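Local coordinates for protein alpha-rhamnosidase (PDB 6I60) that probably hydrolyses terminal, non-reducing alpha-L-rhamnose residues of alpha-L-rhamnosides, including natural flavonoid glycosides, at residues Thr373-Ile378 and Glu454-His459; Ile391-Leu396 and His434-Val439. One frame throughout, in Å; residues are numbered along the deposited sequence.

Contact 1 (Thr373-Ile378 and Glu454-His459); sequences TGWIKI and EGKVVH
The indole of Trp375 carries Val458 on one face: methyl CG2 of Val458 lies 3.6 Å from the centroid of the six-membered ring of Trp375, only 11° off its normal, a CH-pi contact, while CG1 of Val458 reaches toward CZ3. A chi1 of 53°, with CG between the backbone N and the carbonyl carbon, swings the indole over the neighbouring strand, where its CD1 and NE1 lie obliquely against CB and CG of Lys456, NE1 of Trp375 being 3.7 Å from CB of Lys456. NZ of Lys456 forms a salt bridge with Glu428, whose OE2 also accepts a weak hydrogen bond from Trp375 NE1. On the same face, Lys377 and Glu454 run side by side and end in a salt bridge, NZ of Lys377 to OE1 of Glu454 at 2.5 Å; OE2 of Glu454 has a second cationic partner in Lys379. Beneath these side chains the backbones pair in antiparallel fashion. Trp375 with Lys456 and Lys377 with Glu454 are the hydrogen-bonded pairs, as in the 2.7 Å bond from Lys456 N to Trp375 O. At the corner, the positive phi of Gly374 (131°) calls for glycine: a side chain would jam against the preceding carbonyl O and run into Lys456 O. On the N-terminal side of the corner, Val458 N donates to Thr373 O at 2.9 Å, and Thr373 OG1 donates to Val458 O at 3.2 Å from above the carbonyl plane. Such a pair, with strand 345-351 alongside one member and 425-427 alongside the other, forms the middle of a four-stranded antiparallel sheet, consistent with the beta-sandwich of a concanavalin-like domain.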
loop_
_atom_site.group_PDB
_atom_site.type_symbol
_atom_site.label_atom_id
_atom_site.label_comp_id
_atom_site.label_asym_id
_atom_site.label_seq_id
_atom_site.Cartn_x
_atom_site.Cartn_y
_atom_site.Cartn_z
ATOM N N THR A 373 3.319 13.020 5.998
ATOM C CA THR A 373 2.666 12.394 7.137
ATOM C C THR A 373 3.697 11.989 8.179
ATOM O O THR A 373 4.846 11.672 7.855
ATOM C CB THR A 373 1.860 11.160 6.722
ATOM O OG1 THR A 373 2.660 10.323 5.879
ATOM C CG2 THR A 373 0.623 11.581 5.974
ATOM N N GLY A 374 3.263 11.990 9.436
ATOM C CA GLY A 374 4.130 11.643 10.540
ATOM C C GLY A 374 4.070 12.648 11.670
ATOM O O GLY A 374 2.990 13.124 12.033
ATOM N N TRP A 375 5.228 12.974 12.233
ATOM C CA TRP A 375 5.311 13.920 13.334
ATOM C C TRP A 375 6.608 14.705 13.188
ATOM O O TRP A 375 7.318 14.588 12.185
ATOM C CB TRP A 375 5.218 13.193 14.680
ATOM C CG TRP A 375 6.208 12.076 14.834
ATOM C CD1 TRP A 375 7.545 12.193 15.082
ATOM C CD2 TRP A 375 5.938 10.672 14.753
ATOM N NE1 TRP A 375 8.123 10.949 15.159
ATOM C CE2 TRP A 375 7.158 9.998 14.962
ATOM C CE3 TRP A 375 4.782 9.918 14.527
ATOM C CZ2 TRP A 375 7.256 8.609 14.950
ATOM C CZ3 TRP A 375 4.882 8.538 14.515
ATOM C CH2 TRP A 375 6.109 7.898 14.725
ATOM N N ILE A 376 6.922 15.511 14.200
ATOM C CA ILE A 376 8.149 16.291 14.214
ATOM C C ILE A 376 8.905 15.993 15.501
ATOM O O ILE A 376 8.350 15.478 16.474
ATOM C CB ILE A 376 7.887 17.807 14.080
ATOM C CG1 ILE A 376 7.198 18.347 15.332
ATOM C CG2 ILE A 376 7.054 18.108 12.841
ATOM C CD1 ILE A 376 7.670 19.723 15.721
ATOM N N LYS A 377 10.195 16.311 15.486
ATOM C CA LYS A 377 11.046 16.232 16.664
ATOM C C LYS A 377 11.532 17.632 17.000
ATOM O O LYS A 377 12.058 18.334 16.129
ATOM C CB LYS A 377 12.234 15.295 16.434
ATOM C CG LYS A 377 13.277 15.350 17.536
ATOM C CD LYS A 377 14.316 14.257 17.371
ATOM C CE LYS A 377 15.721 14.823 17.453
ATOM N NZ LYS A 377 16.254 15.175 16.112
ATOM N N ILE A 378 11.348 18.039 18.251
ATOM C CA ILE A 378 11.720 19.374 18.698
ATOM C C ILE A 378 12.923 19.270 19.624
ATOM O O ILE A 378 13.087 18.292 20.363
ATOM C CB ILE A 378 10.538 20.096 19.388
ATOM C CG1 ILE A 378 10.814 21.597 19.505
ATOM C CG2 ILE A 378 10.241 19.487 20.756
ATOM C CD1 ILE A 378 9.676 22.376 20.127
ATOM N N GLU A 454 12.630 18.976 13.403
ATOM C CA GLU A 454 12.995 17.880 12.511
ATOM C C GLU A 454 11.735 17.099 12.168
ATOM O O GLU A 454 11.147 16.452 13.040
ATOM C CB GLU A 454 14.043 16.970 13.154
ATOM C CG GLU A 454 15.463 17.227 12.682
ATOM C CD GLU A 454 16.486 16.425 13.460
ATOM O OE1 GLU A 454 16.305 15.195 13.590
ATOM O OE2 GLU A 454 17.469 17.024 13.948
ATOM N N GLY A 455 11.324 17.157 10.904
ATOM C CA GLY A 455 10.148 16.421 10.474
ATOM C C GLY A 455 10.463 14.949 10.264
ATOM O O GLY A 455 11.492 14.584 9.695
ATOM N N LYS A 456 9.558 14.098 10.736
ATOM C CA LYS A 456 9.691 12.649 10.612
ATOM C C LYS A 456 8.595 12.140 9.682
ATOM O O LYS A 456 7.407 12.230 10.006
ATOM C CB LYS A 456 9.614 11.977 11.982
ATOM C CG LYS A 456 10.751 12.355 12.926
ATOM C CD LYS A 456 12.110 11.967 12.351
ATOM C CE LYS A 456 13.229 12.214 13.351
ATOM N NZ LYS A 456 13.493 11.010 14.189
ATOM N N VAL A 457 8.997 11.619 8.525
ATOM C CA VAL A 457 8.058 11.025 7.579
ATOM C C VAL A 457 7.738 9.611 8.047
ATOM O O VAL A 457 8.638 8.775 8.190
ATOM C CB VAL A 457 8.632 11.023 6.154
ATOM C CG1 VAL A 457 7.615 10.476 5.173
ATOM C CG2 VAL A 457 9.053 12.427 5.755
ATOM N N VAL A 458 6.459 9.341 8.292
ATOM C CA VAL A 458 6.026 8.095 8.912
ATOM C C VAL A 458 4.910 7.495 8.070
ATOM O O VAL A 458 3.869 8.132 7.871
ATOM C CB VAL A 458 5.552 8.313 10.359
ATOM C CG1 VAL A 458 4.852 7.070 10.882
ATOM C CG2 VAL A 458 6.724 8.693 11.252
ATOM N N HIS A 459 5.126 6.275 7.583
ATOM C CA HIS A 459 4.127 5.522 6.828
ATOM C C HIS A 459 4.652 4.102 6.643
ATOM O O HIS A 459 5.747 3.759 7.099
ATOM C CB HIS A 459 3.817 6.179 5.482
ATOM C CG HIS A 459 5.023 6.407 4.626
ATOM N ND1 HIS A 459 5.665 7.625 4.554
ATOM C CD2 HIS A 459 5.705 5.574 3.805
ATOM C CE1 HIS A 459 6.690 7.532 3.725
ATOM N NE2 HIS A 459 6.736 6.298 3.257
#

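Contact 2 (Ile391-Leu396 and His434-Val439); sequences IRHAEL and HGFRYV
A classic beta bulge joins the two segments, Arg437 and Tyr438 both facing Ala394 where the chain turns a corner between strands 434-436 and 438-442 of the concanavalin-like domain. Ala394 O takes two backbone hydrogen bonds, from Arg437 N at 3.0 Å and Tyr438 N at 3.2 Å, and Ala394 N returns one to Tyr438 O. Ahead of the bulge sits a buried aromatic cluster. The imidazoles of His393 and His434 stack face to face, centroids 3.9 Å apart and planes at 26°, with CD2 of His434 over the centre of the His393 ring. The same His393 ring turns its edge to Phe436: CD2 of His393 stands 3.7 Å above the centre of the phenyl face, the planes at 65°. Chi1 of 60°, with CG between the backbone N and the carbonyl carbon, brings the Phe436 ring alongside His393. Each histidine also has a polar tie beyond the cluster, ND1 of His393 to Ala413 O and NE2 of His434 to Asp415. Replacing His393 by alanine would probably leave the His434 ring without its stacking partner, open a gap against Phe436 and remove the hydrogen bond from ND1 to Ala413 O. Val439 packs on this side too, its CG1 3.9 Å from CG2 of Ile391. At the bulge itself, the ring of Tyr438 turns its edge to the opposing backbone, CE1 of Tyr438 lying 3.2 Å from Glu395 O.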
loop_
_atom_site.group_PDB
_atom_site.type_symbol
_atom_site.label_atom_id
_atom_site.label_comp_id
_atom_site.label_asym_id
_atom_site.label_seq_id
_atom_site.Cartn_x
_atom_site.Cartn_y
_atom_site.Cartn_z
ATOM N N ILE A 391 2.500 21.977 19.955
ATOM C CA ILE A 391 2.865 21.798 18.554
ATOM C C ILE A 391 1.595 21.490 17.773
ATOM O O ILE A 391 0.981 20.434 17.969
ATOM C CB ILE A 391 3.901 20.682 18.368
ATOM C CG1 ILE A 391 5.070 20.868 19.336
ATOM C CG2 ILE A 391 4.387 20.644 16.930
ATOM C CD1 ILE A 391 5.917 19.628 19.508
ATOM N N ARG A 392 1.207 22.398 16.883
ATOM C CA ARG A 392 0.048 22.216 16.022
ATOM C C ARG A 392 0.492 21.946 14.589
ATOM O O ARG A 392 1.555 22.399 14.154
ATOM C CB ARG A 392 -0.864 23.444 16.059
ATOM C CG ARG A 392 -1.314 23.839 17.456
ATOM C CD ARG A 392 -2.342 24.958 17.405
ATOM N NE ARG A 392 -3.685 24.449 17.152
ATOM C CZ ARG A 392 -4.755 25.218 16.979
ATOM N NH1 ARG A 392 -4.640 26.539 17.030
ATOM N NH2 ARG A 392 -5.941 24.665 16.752
ATOM N N HIS A 393 -0.337 21.204 13.857
ATOM C CA HIS A 393 -0.038 20.810 12.487
ATOM C C HIS A 393 -1.220 21.144 11.589
ATOM O O HIS A 393 -2.378 21.035 12.005
ATOM C CB HIS A 393 0.281 19.310 12.393
ATOM C CG HIS A 393 1.185 18.812 13.477
ATOM N ND1 HIS A 393 0.784 18.702 14.792
ATOM C CD2 HIS A 393 2.469 18.382 13.439
ATOM C CE1 HIS A 393 1.784 18.234 15.518
ATOM N NE2 HIS A 393 2.817 18.029 14.721
ATOM N N ALA A 394 -0.928 21.545 10.354
ATOM C CA ALA A 394 -1.978 21.911 9.417
ATOM C C ALA A 394 -1.497 21.694 7.990
ATOM O O ALA A 394 -0.295 21.627 7.715
ATOM C CB ALA A 394 -2.426 23.364 9.612
ATOM N N GLU A 395 -2.466 21.588 7.079
ATOM C CA GLU A 395 -2.205 21.391 5.659
ATOM C C GLU A 395 -2.074 22.707 4.900
ATOM O O GLU A 395 -1.273 22.804 3.963
ATOM C CB GLU A 395 -3.322 20.553 5.030
ATOM C CG GLU A 395 -3.155 19.052 5.183
ATOM C CD GLU A 395 -4.104 18.270 4.288
ATOM O OE1 GLU A 395 -5.249 18.727 4.090
ATOM O OE2 GLU A 395 -3.703 17.200 3.778
ATOM N N LEU A 396 -2.845 23.721 5.281
ATOM C CA LEU A 396 -2.927 24.979 4.551
ATOM C C LEU A 396 -2.583 26.149 5.467
ATOM O O LEU A 396 -2.367 25.991 6.671
ATOM C CB LEU A 396 -4.321 25.155 3.943
ATOM C CG LEU A 396 -4.817 23.949 3.147
ATOM C CD1 LEU A 396 -6.286 24.098 2.781
ATOM C CD2 LEU A 396 -3.959 23.749 1.904
ATOM N N HIS A 434 0.230 12.812 12.168
ATOM C CA HIS A 434 -0.527 13.880 11.537
ATOM C C HIS A 434 -0.122 14.013 10.076
ATOM O O HIS A 434 0.989 13.648 9.684
ATOM C CB HIS A 434 -0.317 15.228 12.251
ATOM C CG HIS A 434 -0.063 15.105 13.723
ATOM N ND1 HIS A 434 -1.072 14.888 14.637
ATOM C CD2 HIS A 434 1.084 15.180 14.439
ATOM C CE1 HIS A 434 -0.557 14.830 15.852
ATOM N NE2 HIS A 434 0.749 15.004 15.760
ATOM N N GLY A 435 -1.049 14.531 9.273
ATOM C CA GLY A 435 -0.762 14.889 7.899
ATOM C C GLY A 435 -0.717 16.395 7.761
ATOM O O GLY A 435 -1.696 17.078 8.077
ATOM N N PHE A 436 0.407 16.933 7.301
ATOM C CA PHE A 436 0.599 18.373 7.378
ATOM C C PHE A 436 1.721 18.801 6.447
ATOM O O PHE A 436 2.518 17.985 5.977
ATOM C CB PHE A 436 0.914 18.809 8.813
ATOM C CG PHE A 436 2.162 18.184 9.375
ATOM C CD1 PHE A 436 2.141 16.892 9.879
ATOM C CD2 PHE A 436 3.355 18.885 9.395
ATOM C CE1 PHE A 436 3.287 16.313 10.393
ATOM C CE2 PHE A 436 4.504 18.311 9.907
ATOM C CZ PHE A 436 4.468 17.023 10.408
ATOM N N ARG A 437 1.759 20.103 6.188
ATOM C CA ARG A 437 2.897 20.764 5.567
ATOM C C ARG A 437 3.521 21.817 6.462
ATOM O O ARG A 437 4.729 22.049 6.374
ATOM C CB ARG A 437 2.480 21.418 4.239
ATOM C CG ARG A 437 3.627 22.028 3.448
ATOM C CD ARG A 437 3.111 22.913 2.325
ATOM N NE ARG A 437 4.160 23.760 1.766
ATOM C CZ ARG A 437 4.141 24.264 0.536
ATOM N NH1 ARG A 437 3.122 24.006 -0.273
ATOM N NH2 ARG A 437 5.142 25.024 0.112
ATOM N N TYR A 438 2.734 22.438 7.335
ATOM C CA TYR A 438 3.186 23.495 8.221
ATOM C C TYR A 438 3.041 23.053 9.671
ATOM O O TYR A 438 2.266 22.149 9.996
ATOM C CB TYR A 438 2.400 24.796 7.985
ATOM C CG TYR A 438 2.216 25.146 6.522
ATOM C CD1 TYR A 438 1.138 24.648 5.798
ATOM C CD2 TYR A 438 3.119 25.973 5.865
ATOM C CE1 TYR A 438 0.966 24.963 4.463
ATOM C CE2 TYR A 438 2.954 26.294 4.529
ATOM C CZ TYR A 438 1.874 25.785 3.832
ATOM O OH TYR A 438 1.699 26.098 2.503
ATOM N N VAL A 439 3.800 23.710 10.544
ATOM C CA VAL A 439 3.832 23.386 11.965
ATOM C C VAL A 439 3.861 24.689 12.749
ATOM O O VAL A 439 4.659 25.582 12.447
ATOM C CB VAL A 439 5.051 22.510 12.321
ATOM C CG1 VAL A 439 5.455 22.706 13.773
ATOM C CG2 VAL A 439 4.751 21.046 12.042
#

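Overall arrangement
From the N terminus, the chain first lays down 373-378, continues along strand 375-380 and returns in the next strand, 388-394, which carries most of 391-396. After a further 37 residues, none helical, 434-439 comes back against 391-396 and closes contact 2; strand 438-442 is then followed by 453-458, which closes contact 1. The shorter loop therefore lies wholly within the longer one. The two contacts belong to different sheets of the concanavalin-like domain, their centres about 10 Å apart. Ile376 spans the interface between them, its CD1 packing on Ile391 CG2 and its CG2 on Phe436 CZ, and a probable hydrogen bond from His434 N to Gly374 O links their backbones at the corner.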